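Local structure of endo-beta-1,4-mannanase (Alicyclobacillus acidocaldarius, 4CD6) at residues S200-P205 with L227-V232; Y278-W283 with Y299-K304. The protein hydrolyses internal beta-1,4-mannosidic linkages in mannans, as an endo-acting glycoside hydrolase. One frame throughout, in Å; residues are numbered along the deposited sequence.

Contact 1 (S200-P205 with L227-V232). With IFM (5-hydroxymethyl-3,4-dihydroxypiperidine), chain B.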
ATOM      1  N   SER A 200       6.587   4.335   2.333  1.00 19.10           N
ATOM      2  CA  SER A 200       6.710   3.383   3.422  1.00 16.17           C
ATOM      3  C   SER A 200       5.369   3.017   4.046  1.00 16.99           C
ATOM      4  O   SER A 200       4.353   3.686   3.819  1.00 17.54           O
ATOM      5  CB  SER A 200       7.688   3.871   4.466  1.00 21.47           C
ATOM      6  OG  SER A 200       7.131   4.922   5.226  1.00 23.05           O
ATOM      7  N   SER A 201       5.395   1.888   4.773  1.00 20.89           N
ATOM      8  CA  SER A 201       4.259   1.393   5.562  1.00 19.53           C
ATOM      9  C   SER A 201       4.475   1.930   6.963  1.00 19.44           C
ATOM     10  O   SER A 201       5.138   1.304   7.829  1.00 22.08           O
ATOM     11  CB  SER A 201       4.200  -0.136   5.535  1.00 20.44           C
ATOM     12  OG  SER A 201       3.714  -0.623   4.301  1.00 22.01           O
ATOM     13  N   ALA A 202       3.976   3.131   7.148  1.00 19.62           N
ATOM     14  CA  ALA A 202       4.367   3.974   8.289  1.00 21.22           C
ATOM     15  C   ALA A 202       3.532   3.689   9.520  1.00 22.46           C
ATOM     16  O   ALA A 202       2.870   4.577  10.087  1.00 24.61           O
ATOM     17  CB  ALA A 202       4.288   5.436   7.896  1.00 27.14           C
ATOM     18  N   TYR A 203       3.591   2.438   9.947  1.00 23.09           N
ATOM     19  CA  TYR A 203       2.807   1.965  11.109  1.00 23.43           C
ATOM     20  C   TYR A 203       3.617   2.264  12.367  1.00 24.47           C
ATOM     21  O   TYR A 203       4.074   1.365  13.060  1.00 29.35           O
ATOM     22  CB  TYR A 203       2.504   0.472  10.970  1.00 25.12           C
ATOM     23  CG  TYR A 203       1.567   0.150   9.827  1.00 22.11           C
ATOM     24  CD1 TYR A 203       0.192   0.392   9.936  1.00 23.87           C
ATOM     25  CD2 TYR A 203       2.035  -0.433   8.654  1.00 22.70           C
ATOM     26  CE1 TYR A 203      -0.680   0.101   8.909  1.00 23.87           C
ATOM     27  CE2 TYR A 203       1.166  -0.719   7.611  1.00 21.92           C
ATOM     28  CZ  TYR A 203      -0.179  -0.461   7.747  1.00 21.37           C
ATOM     29  OH  TYR A 203      -1.036  -0.746   6.726  1.00 24.99           O
ATOM     30  N   TYR A 204       3.812   3.554  12.644  1.00 22.76           N
ATOM     31  CA  TYR A 204       4.553   3.990  13.827  1.00 23.61           C
ATOM     32  C   TYR A 204       3.626   4.062  15.033  1.00 26.87           C
ATOM     33  O   TYR A 204       2.551   4.631  14.936  1.00 28.02           O
ATOM     34  CB  TYR A 204       5.292   5.332  13.592  1.00 26.69           C
ATOM     35  CG  TYR A 204       6.396   5.170  12.541  1.00 23.89           C
ATOM     36  CD1 TYR A 204       7.558   4.438  12.834  1.00 24.99           C
ATOM     37  CD2 TYR A 204       6.267   5.728  11.265  1.00 24.84           C
ATOM     38  CE1 TYR A 204       8.541   4.234  11.873  1.00 24.46           C
ATOM     39  CE2 TYR A 204       7.257   5.548  10.294  1.00 21.18           C
ATOM     40  CZ  TYR A 204       8.381   4.803  10.595  1.00 26.43           C
ATOM     41  OH  TYR A 204       9.365   4.598   9.642  1.00 24.59           O
ATOM     42  N   PRO A 205       4.029   3.463  16.175  1.00 30.83           N
ATOM     43  CA  PRO A 205       3.183   3.620  17.360  1.00 32.04           C
ATOM     44  C   PRO A 205       2.946   5.099  17.665  1.00 32.72           C
ATOM     45  O   PRO A 205       3.769   5.971  17.323  1.00 33.91           O
ATOM     46  CB  PRO A 205       4.000   2.941  18.476  1.00 34.02           C
ATOM     47  CG  PRO A 205       4.893   1.975  17.772  1.00 37.75           C
ATOM     48  CD  PRO A 205       5.227   2.640  16.461  1.00 34.94           C
ATOM     49  N   LEU A 227       8.850  11.853  -0.424  1.00 21.11           N
ATOM     50  CA  LEU A 227       8.486  10.714   0.414  1.00 19.58           C
ATOM     51  C   LEU A 227       7.034  10.770   0.802  1.00 20.48           C
ATOM     52  O   LEU A 227       6.554  11.810   1.256  1.00 20.05           O
ATOM     53  CB  LEU A 227       9.364  10.677   1.666  1.00 21.05           C
ATOM     54  CG  LEU A 227       9.251   9.455   2.580  1.00 19.85           C
ATOM     55  CD1 LEU A 227      10.563   9.141   3.294  1.00 21.07           C
ATOM     56  CD2 LEU A 227       8.123   9.565   3.586  1.00 23.81           C
ATOM     57  N   PHE A 228       6.337   9.623   0.688  1.00 17.89           N
ATOM     58  CA  PHE A 228       4.973   9.539   1.201  1.00 17.22           C
ATOM     59  C   PHE A 228       4.731   8.205   1.881  1.00 16.15           C
ATOM     60  O   PHE A 228       5.593   7.332   1.896  1.00 19.46           O
ATOM     61  CB  PHE A 228       3.914   9.873   0.157  1.00 17.88           C
ATOM     62  CG  PHE A 228       3.633   8.789  -0.839  1.00 18.56           C
ATOM     63  CD1 PHE A 228       4.470   8.563  -1.895  1.00 15.82           C
ATOM     64  CD2 PHE A 228       2.477   8.042  -0.742  1.00 19.20           C
ATOM     65  CE1 PHE A 228       4.186   7.564  -2.830  1.00 18.21           C
ATOM     66  CE2 PHE A 228       2.182   7.060  -1.669  1.00 21.28           C
ATOM     67  CZ  PHE A 228       3.026   6.826  -2.720  1.00 21.20           C
ATOM     68  N   PHE A 229       3.551   8.060   2.455  1.00 19.41           N
ATOM     69  CA  PHE A 229       3.208   6.806   3.142  1.00 18.05           C
ATOM     70  C   PHE A 229       2.282   6.001   2.241  1.00 15.36           C
ATOM     71  O   PHE A 229       1.163   6.428   1.985  1.00 19.01           O
ATOM     72  CB  PHE A 229       2.552   7.112   4.467  1.00 17.97           C
ATOM     73  CG  PHE A 229       3.408   7.939   5.416  1.00 19.35           C
ATOM     74  CD1 PHE A 229       4.791   7.813   5.452  1.00 19.14           C
ATOM     75  CD2 PHE A 229       2.792   8.801   6.325  1.00 20.25           C
ATOM     76  CE1 PHE A 229       5.564   8.565   6.347  1.00 20.90           C
ATOM     77  CE2 PHE A 229       3.544   9.527   7.215  1.00 20.87           C
ATOM     78  CZ  PHE A 229       4.929   9.401   7.235  1.00 23.96           C
ATOM     79  N   MET A 230       2.785   4.867   1.713  1.00 14.76           N
ATOM     80  CA  MET A 230       1.964   4.026   0.853  1.00 16.95           C
ATOM     81  C   MET A 230       1.015   3.168   1.676  1.00 16.62           C
ATOM     82  O   MET A 230       0.009   2.724   1.150  1.00 21.61           O
ATOM     83  CB  MET A 230       2.792   3.125  -0.065  1.00 17.18           C
ATOM     84  CG  MET A 230       2.916   3.589  -1.525  1.00 26.18           C
ATOM     85  SD  MET A 230       1.338   3.741  -2.399  1.00 27.12           S
ATOM     86  CE  MET A 230       0.574   2.212  -1.990  1.00 33.65           C
ATOM     87  N   GLU A 231       1.324   2.956   2.943  1.00 18.24           N
ATOM     88  CA  GLU A 231       0.319   2.442   3.889  1.00 20.04           C
ATOM     89  C   GLU A 231       0.468   3.204   5.179  1.00 19.40           C
ATOM     90  O   GLU A 231       1.566   3.391   5.686  1.00 20.47           O
ATOM     91  CB  GLU A 231       0.500   0.955   4.231  1.00 21.67           C
ATOM     92  CG  GLU A 231       0.488   0.012   3.068  1.00 23.37           C
ATOM     93  CD  GLU A 231       0.466  -1.450   3.493  1.00 25.51           C
ATOM     94  OE1 GLU A 231       0.179  -1.764   4.674  1.00 22.21           O
ATOM     95  OE2 GLU A 231       0.724  -2.297   2.619  1.00 24.74           O
ATOM     96  N   VAL A 232      -0.660   3.583   5.748  1.00 20.60           N
ATOM     97  CA  VAL A 232      -0.677   4.049   7.117  1.00 21.70           C
ATOM     98  C   VAL A 232      -2.090   3.873   7.646  1.00 21.02           C
ATOM     99  O   VAL A 232      -3.067   4.099   6.926  1.00 21.75           O
ATOM    100  CB  VAL A 232      -0.144   5.500   7.216  1.00 24.85           C
ATOM    101  CG1 VAL A 232      -1.051   6.480   6.500  1.00 24.99           C
ATOM    102  CG2 VAL A 232       0.135   5.865   8.666  1.00 30.58           C
TER
HETATM  103  O4  IFM B 500      -2.699  -5.909   6.079  1.00 34.95           O
HETATM  104  C4  IFM B 500      -1.286  -5.701   6.266  1.00 30.27           C
HETATM  105  C3  IFM B 500      -0.612  -5.813   4.906  1.00 30.75           C
HETATM  106  O3  IFM B 500      -0.669  -7.187   4.498  1.00 31.60           O
HETATM  107  C2  IFM B 500       0.831  -5.285   4.867  1.00 35.15           C
HETATM  108  N   IFM B 500       1.019  -4.116   5.733  1.00 28.97           N
HETATM  109  C1  IFM B 500       0.410  -4.073   7.071  1.00 30.73           C
HETATM  110  C5  IFM B 500      -1.079  -4.329   6.911  1.00 29.88           C
HETATM  111  C6  IFM B 500      -1.862  -4.121   8.208  1.00 35.24           C
HETATM  112  O6  IFM B 500      -1.541  -5.069   9.237  1.00 35.33           O
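Glu231 OE1 is gripped from two directions: the phenol OH of Tyr203 donates to it at 2.6 Å, and the ring nitrogen of the imino sugar IFM donates to the same oxygen at 2.7 Å. The segments run up to the C-terminal rim of a TIM barrel, in the beta-alpha-beta unit of strand 197-201, helix 209-223 and strand 227-232. IFM also bonds Glu151, and two glutamates at the ends of strands 145-150 and 227-232 are consistent with the catalytic acid/base and nucleophile of related retaining glycosidases. Tyr203 spends its proton on the anti lone pair of OE1, meeting it in the plane and at the edge of its own ring, while the ring and carboxylate planes stand 85° apart. The glutamate gets there with CG anti to its carbonyl carbon (chi1 -57°) and an extended chain beyond. Lys93 salt-bridges OE2, so both carboxylate oxygens are held. Ser201 OG packs against Glu231 CD at 3.4 Å and is hydrogen-bonded to Glu151 OE2 and Asn180 OD1.

Behind this site the parallel strands are joined through a beta bulge. Ser200 N donates to Phe228 O, and Ser200 O receives Glu231 N at 3.2 Å in a nearly straight bond, with a weak second bond from Met230 N. One residue on, Ala202 N donates to Glu231 O at 2.8 Å. Inverse gamma turns centred on Ala202 and Tyr203 then carry the chain off the strand. Val232 CG2 touches Ala202 O at 3.3 Å, and on the face that carries Ser200 and Phe229, Ala202 CB sits over the Phe229 ring, 3.6 Å from its centroid.

Contact 2 (Y278-W283 with Y299-K304). With IFM (5-hydroxymethyl-3,4-dihydroxypiperidine), chain B; BMA (beta-D-mannopyranose), chain C.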
ATOM      1  N   TYR A 278      -0.437  10.735   2.183  1.00 19.17           N
ATOM      2  CA  TYR A 278      -0.981   9.588   2.945  1.00 19.35           C
ATOM      3  C   TYR A 278      -1.838   8.696   2.084  1.00 19.92           C
ATOM      4  O   TYR A 278      -2.872   9.154   1.550  1.00 20.86           O
ATOM      5  CB  TYR A 278      -1.895  10.129   4.010  1.00 20.20           C
ATOM      6  CG  TYR A 278      -1.310  11.140   4.985  1.00 22.10           C
ATOM      7  CD1 TYR A 278      -0.611  10.739   6.093  1.00 19.72           C
ATOM      8  CD2 TYR A 278      -1.505  12.497   4.805  1.00 25.00           C
ATOM      9  CE1 TYR A 278      -0.093  11.659   6.998  1.00 22.82           C
ATOM     10  CE2 TYR A 278      -1.006  13.425   5.705  1.00 24.05           C
ATOM     11  CZ  TYR A 278      -0.295  13.000   6.792  1.00 28.59           C
ATOM     12  OH  TYR A 278       0.193  13.917   7.702  1.00 29.64           O
ATOM     13  N   MET A 279      -1.428   7.427   1.941  1.00 18.67           N
ATOM     14  CA  MET A 279      -2.278   6.419   1.320  1.00 18.67           C
ATOM     15  C   MET A 279      -2.750   5.513   2.473  1.00 20.82           C
ATOM     16  O   MET A 279      -2.015   4.678   3.014  1.00 19.52           O
ATOM     17  CB  MET A 279      -1.509   5.644   0.264  1.00 19.70           C
ATOM     18  CG  MET A 279      -2.386   4.888  -0.690  1.00 21.87           C
ATOM     19  SD  MET A 279      -3.180   5.892  -1.943  1.00 21.16           S
ATOM     20  CE  MET A 279      -1.807   6.363  -2.968  1.00 19.91           C
ATOM     21  N   LEU A 280      -3.972   5.755   2.887  1.00 18.94           N
ATOM     22  CA  LEU A 280      -4.487   5.113   4.079  1.00 17.97           C
ATOM     23  C   LEU A 280      -4.753   3.629   3.853  1.00 19.19           C
ATOM     24  O   LEU A 280      -5.003   3.188   2.741  1.00 20.59           O
ATOM     25  CB  LEU A 280      -5.741   5.837   4.582  1.00 23.86           C
ATOM     26  CG  LEU A 280      -5.593   7.331   4.961  1.00 26.03           C
ATOM     27  CD1 LEU A 280      -6.861   7.849   5.630  1.00 26.94           C
ATOM     28  CD2 LEU A 280      -4.392   7.579   5.826  1.00 32.94           C
ATOM     29  N   TRP A 281      -4.662   2.882   4.953  1.00 20.87           N
ATOM     30  CA  TRP A 281      -4.917   1.432   4.982  1.00 21.55           C
ATOM     31  C   TRP A 281      -6.070   1.272   5.945  1.00 24.36           C
ATOM     32  O   TRP A 281      -5.918   1.651   7.092  1.00 24.59           O
ATOM     33  CB  TRP A 281      -3.709   0.669   5.513  1.00 21.21           C
ATOM     34  CG  TRP A 281      -3.813  -0.805   5.316  1.00 20.93           C
ATOM     35  CD1 TRP A 281      -4.313  -1.722   6.217  1.00 24.48           C
ATOM     36  CD2 TRP A 281      -3.454  -1.552   4.152  1.00 22.43           C
ATOM     37  NE1 TRP A 281      -4.274  -2.972   5.678  1.00 27.21           N
ATOM     38  CE2 TRP A 281      -3.747  -2.897   4.415  1.00 22.72           C
ATOM     39  CE3 TRP A 281      -2.903  -1.211   2.912  1.00 23.06           C
ATOM     40  CZ2 TRP A 281      -3.523  -3.897   3.477  1.00 24.09           C
ATOM     41  CZ3 TRP A 281      -2.666  -2.201   1.989  1.00 27.06           C
ATOM     42  CH2 TRP A 281      -2.972  -3.535   2.274  1.00 27.72           C
ATOM     43  N   GLU A 282      -7.238   0.777   5.538  1.00 22.28           N
ATOM     44  CA  GLU A 282      -7.615   0.316   4.215  1.00 24.22           C
ATOM     45  C   GLU A 282      -9.131   0.386   4.125  1.00 23.64           C
ATOM     46  O   GLU A 282      -9.812   0.696   5.118  1.00 28.30           O
ATOM     47  CB  GLU A 282      -7.139  -1.136   3.970  1.00 23.04           C
ATOM     48  CG  GLU A 282      -7.772  -2.134   4.958  1.00 25.10           C
ATOM     49  CD  GLU A 282      -7.445  -3.581   4.690  1.00 28.47           C
ATOM     50  OE1 GLU A 282      -7.364  -3.974   3.518  1.00 29.49           O
ATOM     51  OE2 GLU A 282      -7.337  -4.337   5.674  1.00 34.67           O
ATOM     52  N   TRP A 283      -9.651   0.030   2.957  1.00 23.27           N
ATOM     53  CA  TRP A 283     -11.096   0.071   2.663  1.00 24.08           C
ATOM     54  C   TRP A 283     -11.504  -1.257   2.047  1.00 24.43           C
ATOM     55  O   TRP A 283     -10.910  -1.687   1.089  1.00 23.21           O
ATOM     56  CB  TRP A 283     -11.355   1.203   1.674  1.00 22.77           C
ATOM     57  CG  TRP A 283     -12.790   1.702   1.560  1.00 22.23           C
ATOM     58  CD1 TRP A 283     -13.765   1.205   0.757  1.00 24.20           C
ATOM     59  CD2 TRP A 283     -13.354   2.840   2.221  1.00 20.18           C
ATOM     60  NE1 TRP A 283     -14.924   1.947   0.891  1.00 23.07           N
ATOM     61  CE2 TRP A 283     -14.697   2.949   1.799  1.00 19.27           C
ATOM     62  CE3 TRP A 283     -12.863   3.759   3.159  1.00 22.08           C
ATOM     63  CZ2 TRP A 283     -15.537   3.962   2.249  1.00 25.85           C
ATOM     64  CZ3 TRP A 283     -13.718   4.757   3.621  1.00 24.66           C
ATOM     65  CH2 TRP A 283     -15.033   4.858   3.153  1.00 24.36           C
ATOM     66  N   TYR A 299      -9.262  -1.916  10.162  1.00 24.71           N
ATOM     67  CA  TYR A 299      -8.551  -0.692   9.762  1.00 27.92           C
ATOM     68  C   TYR A 299      -9.458   0.359   9.107  1.00 26.64           C
ATOM     69  O   TYR A 299      -9.074   1.539   8.985  1.00 29.21           O
ATOM     70  CB  TYR A 299      -7.436  -1.073   8.779  1.00 27.06           C
ATOM     71  CG  TYR A 299      -6.222  -1.658   9.411  1.00 26.36           C
ATOM     72  CD1 TYR A 299      -5.214  -0.849   9.897  1.00 25.12           C
ATOM     73  CD2 TYR A 299      -6.037  -3.044   9.473  1.00 28.86           C
ATOM     74  CE1 TYR A 299      -4.065  -1.396  10.469  1.00 24.46           C
ATOM     75  CE2 TYR A 299      -4.896  -3.586  10.026  1.00 26.60           C
ATOM     76  CZ  TYR A 299      -3.917  -2.773  10.540  1.00 29.23           C
ATOM     77  OH  TYR A 299      -2.787  -3.350  11.116  1.00 30.17           O
ATOM     78  N   CYS A 300     -10.626  -0.038   8.631  1.00 27.27           N
ATOM     79  CA  CYS A 300     -11.503   0.910   7.952  1.00 27.90           C
ATOM     80  C   CYS A 300     -11.929   2.057   8.888  1.00 28.97           C
ATOM     81  O   CYS A 300     -12.238   1.841  10.060  1.00 29.74           O
ATOM     82  CB  CYS A 300     -12.721   0.212   7.329  1.00 30.72           C
ATOM     83  SG  CYS A 300     -13.620   1.262   6.186  1.00 31.81           S
ATOM     84  N   ILE A 301     -11.893   3.285   8.373  1.00 28.20           N
ATOM     85  CA  ILE A 301     -12.307   4.437   9.158  1.00 27.09           C
ATOM     86  C   ILE A 301     -13.792   4.777   8.978  1.00 29.92           C
ATOM     87  O   ILE A 301     -14.307   5.628   9.696  1.00 30.51           O
ATOM     88  CB  ILE A 301     -11.468   5.697   8.857  1.00 29.43           C
ATOM     89  CG1 ILE A 301     -11.620   6.164   7.402  1.00 29.07           C
ATOM     90  CG2 ILE A 301     -10.005   5.453   9.213  1.00 28.82           C
ATOM     91  CD1 ILE A 301     -10.834   7.430   7.132  1.00 30.27           C
ATOM     92  N   TYR A 302     -14.466   4.127   8.026  1.00 29.57           N
ATOM     93  CA  TYR A 302     -15.849   4.489   7.632  1.00 30.25           C
ATOM     94  C   TYR A 302     -16.813   4.380   8.801  1.00 32.51           C
ATOM     95  O   TYR A 302     -16.875   3.338   9.449  1.00 38.07           O
ATOM     96  CB  TYR A 302     -16.323   3.543   6.523  1.00 31.31           C
ATOM     97  CG  TYR A 302     -17.695   3.825   5.905  1.00 32.51           C
ATOM     98  CD1 TYR A 302     -17.953   5.028   5.242  1.00 34.06           C
ATOM     99  CD2 TYR A 302     -18.711   2.858   5.945  1.00 40.13           C
ATOM    100  CE1 TYR A 302     -19.177   5.269   4.647  1.00 34.13           C
ATOM    101  CE2 TYR A 302     -19.953   3.089   5.361  1.00 38.39           C
ATOM    102  CZ  TYR A 302     -20.181   4.289   4.706  1.00 34.70           C
ATOM    103  OH  TYR A 302     -21.401   4.521   4.125  1.00 44.44           O
ATOM    104  N   GLY A 303     -17.560   5.453   9.067  1.00 37.43           N
ATOM    105  CA  GLY A 303     -18.583   5.447  10.128  1.00 41.19           C
ATOM    106  C   GLY A 303     -18.004   5.674  11.507  1.00 43.15           C
ATOM    107  O   GLY A 303     -18.743   5.720  12.473  1.00 41.78           O
ATOM    108  N   LYS A 304     -16.682   5.843  11.592  1.00 39.95           N
ATOM    109  CA  LYS A 304     -16.007   5.999  12.868  1.00 35.28           C
ATOM    110  C   LYS A 304     -15.505   7.413  13.081  1.00 36.99           C
ATOM    111  O   LYS A 304     -15.405   8.201  12.134  1.00 40.96           O
ATOM    112  CB  LYS A 304     -14.822   5.043  12.960  1.00 36.44           C
ATOM    113  CG  LYS A 304     -15.208   3.622  12.685  1.00 32.44           C
ATOM    114  CD  LYS A 304     -14.079   2.646  12.919  1.00 35.33           C
ATOM    115  CE  LYS A 304     -14.484   1.286  12.377  1.00 35.44           C
ATOM    116  NZ  LYS A 304     -13.382   0.316  12.128  1.00 33.39           N
TER
HETATM  117  O4  IFM B 500      -2.699  -5.909   6.079  1.00 34.95           O
HETATM  118  C4  IFM B 500      -1.286  -5.701   6.266  1.00 30.27           C
HETATM  119  C3  IFM B 500      -0.612  -5.813   4.906  1.00 30.75           C
HETATM  120  O3  IFM B 500      -0.669  -7.187   4.498  1.00 31.60           O
HETATM  121  C2  IFM B 500       0.831  -5.285   4.867  1.00 35.15           C
HETATM  122  N   IFM B 500       1.019  -4.116   5.733  1.00 28.97           N
HETATM  123  C1  IFM B 500       0.410  -4.073   7.071  1.00 30.73           C
HETATM  124  C5  IFM B 500      -1.079  -4.329   6.911  1.00 29.88           C
HETATM  125  C6  IFM B 500      -1.862  -4.121   8.208  1.00 35.24           C
HETATM  126  O6  IFM B 500      -1.541  -5.069   9.237  1.00 35.33           O
HETATM  127  C1  BMA C 501      -3.491  -6.984   6.574  1.00 31.58           C
HETATM  128  C2  BMA C 501      -4.988  -6.741   6.662  1.00 35.39           C
HETATM  129  C3  BMA C 501      -5.630  -8.104   6.905  1.00 37.32           C
HETATM  130  C4  BMA C 501      -5.205  -9.076   5.811  1.00 36.18           C
HETATM  131  C5  BMA C 501      -3.681  -9.128   5.603  1.00 37.00           C
HETATM  132  C6  BMA C 501      -3.334 -10.061   4.434  1.00 41.05           C
HETATM  133  O2  BMA C 501      -5.501  -6.132   5.454  1.00 40.74           O
HETATM  134  O3  BMA C 501      -7.052  -8.017   6.909  1.00 48.92           O
HETATM  135  O4  BMA C 501      -5.653 -10.379   6.172  1.00 38.42           O
HETATM  136  O5  BMA C 501      -3.186  -7.786   5.423  1.00 34.95           O
HETATM  137  O6  BMA C 501      -1.923 -10.085   4.154  1.00 40.83           O
HETATM  138  O   HOH W   1      -6.810   2.869   9.400  1.00 26.88           O
HETATM  139  O   HOH W   2      -9.051  -3.931   7.793  1.00 30.67           O
HETATM  140  O   HOH W   3      -9.662   3.392   6.457  1.00 36.88           O
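Water 3 is gripped three ways between Glu282 and the loop 299-304: it accepts from Ile301 N at 2.9 Å and donates to both Glu282 O and Tyr299 O. A second water joins the side chain of Glu282 to the same loop, donating to OE2 at 2.8 Å and accepting from Tyr299 N. No direct hydrogen bond crosses the contact. Glu282 OE2 also takes a short bond, 2.6 Å, from O2 of the mannose BMA, to which Trp281 NE1 adds a weak one.

The Trp281 indole meets Tyr299 T-shaped, its CD1 edge over the phenol face, with the five-membered ring and phenol planes at 86° and centroids 5.0 Å apart. One indole face lies over IFM C5, and Glu282 CB backs the opposite face. The peptide between Trp281 and Glu282 is cis, the non-proline cis bond familiar at the end of the eighth barrel strand in clan GH-A glycosidases. Tyr299 OH bonds Pro244 O and lies 2.8 Å from IFM O6. With an alanine in place of Tyr299, the CD1 edge of Trp281 would probably lose the ring face it packs on, and Pro244 O its phenol partner.

Farther out, Cys300 SG lies over a face of Trp283, 4.4 Å from the six-membered ring centroid; chi1 of -167°, anti to the cysteine nitrogen, places it there. Tyr302 N donates to the same sulfur, and Tyr302 CD1 touches Trp283 CH2 at 3.6 Å.

From the N terminus, the chain leaves strand 197-201 through 200-205, runs down helix 209-223 and returns in strand 227-232, where contact 1 closes the beta-alpha-beta unit. Helix 255-268 then leads to strand 275-283, the last of the barrel; contact 2 closes the helix-free excursion that follows it, before helix 305-318. The two are in series, neither nested nor crossing. They share a sheet seam: Phe229 O and Met279 N, and likewise Val232 O and Trp281 N, are probably hydrogen-bonded. Tyr203 OH packs on Trp281 CG. Together they make adjoining walls of the pocket holding IFM, at its nitrogen from contact 1 and its ring and hydroxymethyl from contact 2.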